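PDB 2A2L: uncharacterized protein from Klebsiella pneumoniae, which is of unknown function but belongs to the HbpS-like family, whose namesake is a haem-degrading protein, and so may bind haem or a related ligand. Local coordinates for residues 66-71 / 98-103; 76-81 / 106-111. All coordinates share one frame; numbering follows the deposited sequence.

Contact 1: residues 66-71 / 98-103; sequences KAWSAC and QQRIII
In this HbpS-like fold the helix 59-72 is followed by a long irregular connection to the edge strand 107-111, and the late part of that connection, residues 98-103, returns to lie along the helix at Lys66, Trp68 and Ser69. Arg100 spreads its guanidinium over one face of the Trp68 indole in a cation-pi stack. Its CZ sits 3.8 Å from the centroid of the five-membered ring of Trp68, and the two planes are inclined by only 18°. NH1 of Arg100 rides above the CD1-NE1 side of the pyrrole, 3.5 Å from Trp68 CD1, while NH2 reaches back over Trp68 CB and CG. The indole meets this cation because CG of Trp68 stands anti to its backbone N (chi1 178°), and a bend at chi3 of Arg100 lays the guanidinium down on it. Arg100 CB sits above the CE3-CZ3 edge of the six-membered ring, 3.6 Å from Trp68 CZ3; NE of Arg100 is hydrogen-bonded to OD1 of Asn65, about a turn before Trp68 in the helix, which helps fix the group's rotation. At the rim of the same ring, near its plane, CG1 of Ile101 approaches CZ3 of Trp68. Ser58 of a second subunit also packs on Trp68 and Ile101, making this corner part of a subunit interface. The aliphatic part of Lys66 crosses Ile102 at a slant, with CG of Lys66 3.6 Å from CG2 of Ile102, whereas its ammonium leads away to a salt bridge with Asp130 and to the carbonyls of Val122 and Gly105. Between these two packed pairs the Ser69 hydroxyl, also bonded to the Asn65 carbonyl, accepts the backbone N-H of Ile102, with N to OG at 2.9 Å and an angle of 156° at the hydrogen.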
loop_
_atom_site.group_PDB
_atom_site.type_symbol
_atom_site.label_atom_id
_atom_site.label_comp_id
_atom_site.label_asym_id
_atom_site.label_seq_id
_atom_site.Cartn_x
_atom_site.Cartn_y
_atom_site.Cartn_z
ATOM N N LYS A 66 -8.772 3.451 16.601
ATOM C CA LYS A 66 -9.570 3.060 17.751
ATOM C C LYS A 66 -10.963 3.616 17.615
ATOM O O LYS A 66 -11.905 2.927 17.930
ATOM C CB LYS A 66 -8.944 3.529 19.069
ATOM C CG LYS A 66 -7.709 2.742 19.480
ATOM C CD LYS A 66 -7.020 3.380 20.675
ATOM C CE LYS A 66 -6.085 2.415 21.397
ATOM N NZ LYS A 66 -5.439 3.124 22.545
ATOM N N ALA A 67 -11.098 4.847 17.123
ATOM C CA ALA A 67 -12.431 5.436 16.971
ATOM C C ALA A 67 -13.168 4.690 15.860
ATOM O O ALA A 67 -14.307 4.242 16.035
ATOM C CB ALA A 67 -12.356 6.948 16.675
ATOM N N TRP A 68 -12.499 4.548 14.721
ATOM C CA TRP A 68 -13.076 3.853 13.589
ATOM C C TRP A 68 -13.419 2.408 13.925
ATOM O O TRP A 68 -14.431 1.899 13.444
ATOM C CB TRP A 68 -12.178 3.958 12.358
ATOM C CG TRP A 68 -12.715 3.222 11.169
ATOM C CD1 TRP A 68 -13.517 3.727 10.170
ATOM C CD2 TRP A 68 -12.487 1.849 10.845
ATOM N NE1 TRP A 68 -13.803 2.748 9.257
ATOM C CE2 TRP A 68 -13.193 1.580 9.648
ATOM C CE3 TRP A 68 -11.795 0.802 11.475
ATOM C CZ2 TRP A 68 -13.207 0.317 9.051
ATOM C CZ3 TRP A 68 -11.818 -0.460 10.885
ATOM C CH2 TRP A 68 -12.518 -0.688 9.679
ATOM N N SER A 69 -12.598 1.760 14.755
ATOM C CA SER A 69 -12.889 0.404 15.212
ATOM C C SER A 69 -14.082 0.354 16.160
ATOM O O SER A 69 -14.968 -0.483 16.018
ATOM C CB SER A 69 -11.666 -0.212 15.892
ATOM O OG SER A 69 -10.653 -0.523 14.958
ATOM N N ALA A 70 -14.093 1.259 17.130
ATOM C CA ALA A 70 -15.219 1.406 18.035
ATOM C C ALA A 70 -16.573 1.672 17.345
ATOM O O ALA A 70 -17.614 1.162 17.778
ATOM C CB ALA A 70 -14.923 2.465 19.047
ATOM N N CYS A 71 -16.556 2.468 16.280
ATOM C CA CYS A 71 -17.769 2.779 15.523
ATOM C C CYS A 71 -18.124 1.616 14.611
ATOM O O CYS A 71 -19.286 1.286 14.459
ATOM C CB CYS A 71 -17.556 4.024 14.651
ATOM S SG CYS A 71 -19.000 4.482 13.640
ATOM N N GLN A 98 -6.913 -3.424 6.370
ATOM C CA GLN A 98 -5.646 -2.705 6.316
ATOM C C GLN A 98 -5.034 -2.507 7.715
ATOM O O GLN A 98 -4.307 -1.534 7.957
ATOM C CB GLN A 98 -5.809 -1.367 5.567
ATOM C CG GLN A 98 -5.877 -1.485 4.034
ATOM C CD GLN A 98 -7.015 -2.374 3.550
ATOM O OE1 GLN A 98 -8.182 -2.159 3.900
ATOM N NE2 GLN A 98 -6.678 -3.392 2.760
ATOM N N GLN A 99 -5.330 -3.447 8.613
ATOM C CA GLN A 99 -4.935 -3.371 10.017
ATOM C C GLN A 99 -5.489 -2.143 10.766
ATOM O O GLN A 99 -4.838 -1.609 11.654
ATOM C CB GLN A 99 -3.421 -3.525 10.172
ATOM C CG GLN A 99 -2.837 -4.829 9.553
ATOM C CD GLN A 99 -2.675 -4.824 7.997
ATOM O OE1 GLN A 99 -2.204 -3.849 7.378
ATOM N NE2 GLN A 99 -3.071 -5.930 7.376
ATOM N N ARG A 100 -6.710 -1.710 10.435
ATOM C CA ARG A 100 -7.323 -0.555 11.105
ATOM C C ARG A 100 -8.005 -0.974 12.382
ATOM O O ARG A 100 -8.338 -0.115 13.210
ATOM C CB ARG A 100 -8.359 0.142 10.211
ATOM C CG ARG A 100 -7.776 0.949 9.066
ATOM C CD ARG A 100 -8.812 1.908 8.486
ATOM N NE ARG A 100 -8.909 3.117 9.293
ATOM C CZ ARG A 100 -9.826 4.062 9.119
ATOM N NH1 ARG A 100 -10.723 3.931 8.147
ATOM N NH2 ARG A 100 -9.836 5.136 9.910
ATOM N N ILE A 101 -8.256 -2.278 12.533
ATOM C CA ILE A 101 -8.957 -2.760 13.728
ATOM C C ILE A 101 -8.033 -2.787 14.944
ATOM O O ILE A 101 -7.079 -3.558 14.985
ATOM C CB ILE A 101 -9.711 -4.103 13.539
ATOM C CG1 ILE A 101 -10.883 -3.915 12.571
ATOM C CG2 ILE A 101 -10.272 -4.583 14.879
ATOM C CD1 ILE A 101 -11.509 -5.208 12.103
ATOM N N ILE A 102 -8.308 -1.922 15.915
ATOM C CA ILE A 102 -7.497 -1.891 17.126
ATOM C C ILE A 102 -8.072 -2.796 18.185
ATOM O O ILE A 102 -9.288 -2.930 18.287
ATOM C CB ILE A 102 -7.256 -0.472 17.658
ATOM C CG1 ILE A 102 -6.786 0.457 16.530
ATOM C CG2 ILE A 102 -6.189 -0.492 18.746
ATOM C CD1 ILE A 102 -5.453 0.045 15.953
ATOM N N ILE A 103 -7.197 -3.458 18.941
ATOM C CA ILE A 103 -7.604 -4.613 19.742
ATOM C C ILE A 103 -7.172 -4.453 21.190
ATOM O O ILE A 103 -7.175 -5.409 21.959
ATOM C CB ILE A 103 -7.051 -5.962 19.168
ATOM C CG1 ILE A 103 -5.532 -5.895 18.976
ATOM C CG2 ILE A 103 -7.777 -6.326 17.885
ATOM C CD1 ILE A 103 -4.864 -7.223 18.818
#

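Contact 2: residues 76-81 / 106-111; sequences GTHEIT and GGLPVI
His78 meets Leu108 at the rim of its imidazole: CD2 of Leu108 lies near the ring plane, 3.8 Å from His78 CE1, and also packs against CA of Gly76. With chi1 at 66°, CG of His78 sits between its own backbone N and carbonyl carbon, and ND1 comes within 2.7 Å of a bridging water, water 1. That water accepts from the backbone N of His78 and Gly106 and donates to O of Gly107, tying the turn to the strand. O of Gly107 also accepts the backbone N of Thr77 at 3.1 Å, the donor tilted 29° from the carbonyl plane, and CA of Gly76 makes a C-H...O contact with the same O at 3.2 Å. Thr77 OG1 turns back to take a weak bond from Gly107 N, while its stronger partner is the carbonyl of Phe104. Within the turn, Gly76 N is bonded to OE1 of Glu79, 3.1 Å away, and the CD of Pro109 lies 3.6 Å from Gly76 N. The turn thus packs on the outermost strand of the chain's four-stranded antiparallel sheet, 107-111, whose other side pairs with strand 116-123, in this HbpS-like alpha/beta domain.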
loop_
_atom_site.group_PDB
_atom_site.type_symbol
_atom_site.label_atom_id
_atom_site.label_comp_id
_atom_site.label_asym_id
_atom_site.label_seq_id
_atom_site.Cartn_x
_atom_site.Cartn_y
_atom_site.Cartn_z
ATOM N N GLY A 76 -16.474 -1.262 22.458
ATOM C CA GLY A 76 -15.142 -0.787 22.819
ATOM C C GLY A 76 -14.070 -1.666 22.208
ATOM O O GLY A 76 -14.239 -2.876 22.122
ATOM N N THR A 77 -12.956 -1.069 21.797
ATOM C CA THR A 77 -11.787 -1.858 21.406
ATOM C C THR A 77 -11.262 -2.809 22.510
ATOM O O THR A 77 -10.533 -3.778 22.226
ATOM C CB THR A 77 -10.645 -0.983 20.800
ATOM O OG1 THR A 77 -10.193 0.007 21.742
ATOM C CG2 THR A 77 -11.112 -0.296 19.504
ATOM N N HIS A 78 -11.678 -2.561 23.757
ATOM C CA HIS A 78 -11.286 -3.420 24.872
ATOM C C HIS A 78 -12.088 -4.703 24.888
ATOM O O HIS A 78 -11.691 -5.674 25.520
ATOM C CB HIS A 78 -11.375 -2.694 26.231
ATOM C CG HIS A 78 -12.764 -2.317 26.644
ATOM N ND1 HIS A 78 -13.470 -1.294 26.049
ATOM C CD2 HIS A 78 -13.572 -2.816 27.608
ATOM C CE1 HIS A 78 -14.650 -1.177 26.627
ATOM N NE2 HIS A 78 -14.740 -2.093 27.574
ATOM N N GLU A 79 -13.211 -4.711 24.177
ATOM C CA GLU A 79 -14.122 -5.835 24.233
ATOM C C GLU A 79 -13.776 -6.920 23.218
ATOM O O GLU A 79 -14.362 -8.003 23.246
ATOM C CB GLU A 79 -15.552 -5.375 24.019
ATOM C CG GLU A 79 -16.143 -4.550 25.122
ATOM C CD GLU A 79 -17.556 -4.153 24.801
ATOM O OE1 GLU A 79 -17.823 -2.934 24.691
ATOM O OE2 GLU A 79 -18.389 -5.065 24.609
ATOM N N ILE A 80 -12.822 -6.643 22.330
ATOM C CA ILE A 80 -12.425 -7.604 21.307
ATOM C C ILE A 80 -11.088 -8.284 21.589
ATOM O O ILE A 80 -10.739 -9.271 20.936
ATOM C CB ILE A 80 -12.396 -6.983 19.894
ATOM C CG1 ILE A 80 -11.529 -5.737 19.845
ATOM C CG2 ILE A 80 -13.835 -6.770 19.332
ATOM C CD1 ILE A 80 -11.827 -4.825 18.634
ATOM N N THR A 81 -10.355 -7.754 22.561
ATOM C CA THR A 81 -9.073 -8.307 22.978
ATOM C C THR A 81 -9.078 -9.828 23.210
ATOM O O THR A 81 -8.217 -10.535 22.691
ATOM C CB THR A 81 -8.592 -7.604 24.267
ATOM O OG1 THR A 81 -8.949 -6.213 24.214
ATOM C CG2 THR A 81 -7.088 -7.773 24.448
ATOM N N GLY A 106 -9.258 1.826 24.492
ATOM C CA GLY A 106 -8.962 3.214 24.197
ATOM C C GLY A 106 -9.917 3.811 23.190
ATOM O O GLY A 106 -9.827 4.998 22.881
ATOM N N GLY A 107 -10.825 2.977 22.674
ATOM C CA GLY A 107 -11.764 3.381 21.641
ATOM C C GLY A 107 -13.140 3.040 22.139
ATOM O O GLY A 107 -13.363 1.921 22.572
ATOM N N LEU A 108 -14.052 4.005 22.124
ATOM C CA LEU A 108 -15.436 3.747 22.547
ATOM C C LEU A 108 -16.433 4.243 21.501
ATOM O O LEU A 108 -16.231 5.296 20.920
ATOM C CB LEU A 108 -15.720 4.385 23.918
ATOM C CG LEU A 108 -15.066 3.688 25.116
ATOM C CD1 LEU A 108 -15.213 4.492 26.375
ATOM C CD2 LEU A 108 -15.613 2.272 25.329
ATOM N N PRO A 109 -17.496 3.470 21.233
ATOM C CA PRO A 109 -18.630 4.010 20.483
ATOM C C PRO A 109 -19.442 5.020 21.302
ATOM O O PRO A 109 -19.503 4.928 22.528
ATOM C CB PRO A 109 -19.461 2.764 20.189
ATOM C CG PRO A 109 -19.154 1.868 21.327
ATOM C CD PRO A 109 -17.697 2.053 21.569
ATOM N N VAL A 110 -20.036 5.993 20.619
ATOM C CA VAL A 110 -20.890 6.982 21.267
ATOM C C VAL A 110 -22.341 6.576 21.032
ATOM O O VAL A 110 -22.776 6.497 19.884
ATOM C CB VAL A 110 -20.665 8.402 20.679
ATOM C CG1 VAL A 110 -21.565 9.419 21.370
ATOM C CG2 VAL A 110 -19.211 8.818 20.793
ATOM N N ILE A 111 -23.069 6.313 22.109
ATOM C CA ILE A 111 -24.425 5.771 22.010
ATOM C C ILE A 111 -25.486 6.804 22.400
ATOM O O ILE A 111 -25.595 7.212 23.565
ATOM C CB ILE A 111 -24.598 4.508 22.878
ATOM C CG1 ILE A 111 -23.717 3.371 22.352
ATOM C CG2 ILE A 111 -26.068 4.102 22.986
ATOM C CD1 ILE A 111 -22.973 2.656 23.454
HETATM O O HOH W 1 -11.959 0.435 24.558
#

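Both contacts fasten the irregular connection between helix 59-72 and strand 107-111: contact 1 brings its later part back to the helix, contact 2 joins its start to the strand. Their segments alternate along the chain, and their centres are about 9 Å apart. Direct touches join them. Ile103 O lies 3.0 Å from Thr81 OG1, a probable hydrogen bond, and Ile102 O packs 3.4 Å from Thr77 CG2 and beside CD1 of Ile80. Ala70 CB rests 3.4 Å from Leu108 C, where helix meets strand. Subunit neighbours reach contact 1 but not contact 2, which stays within its own chain.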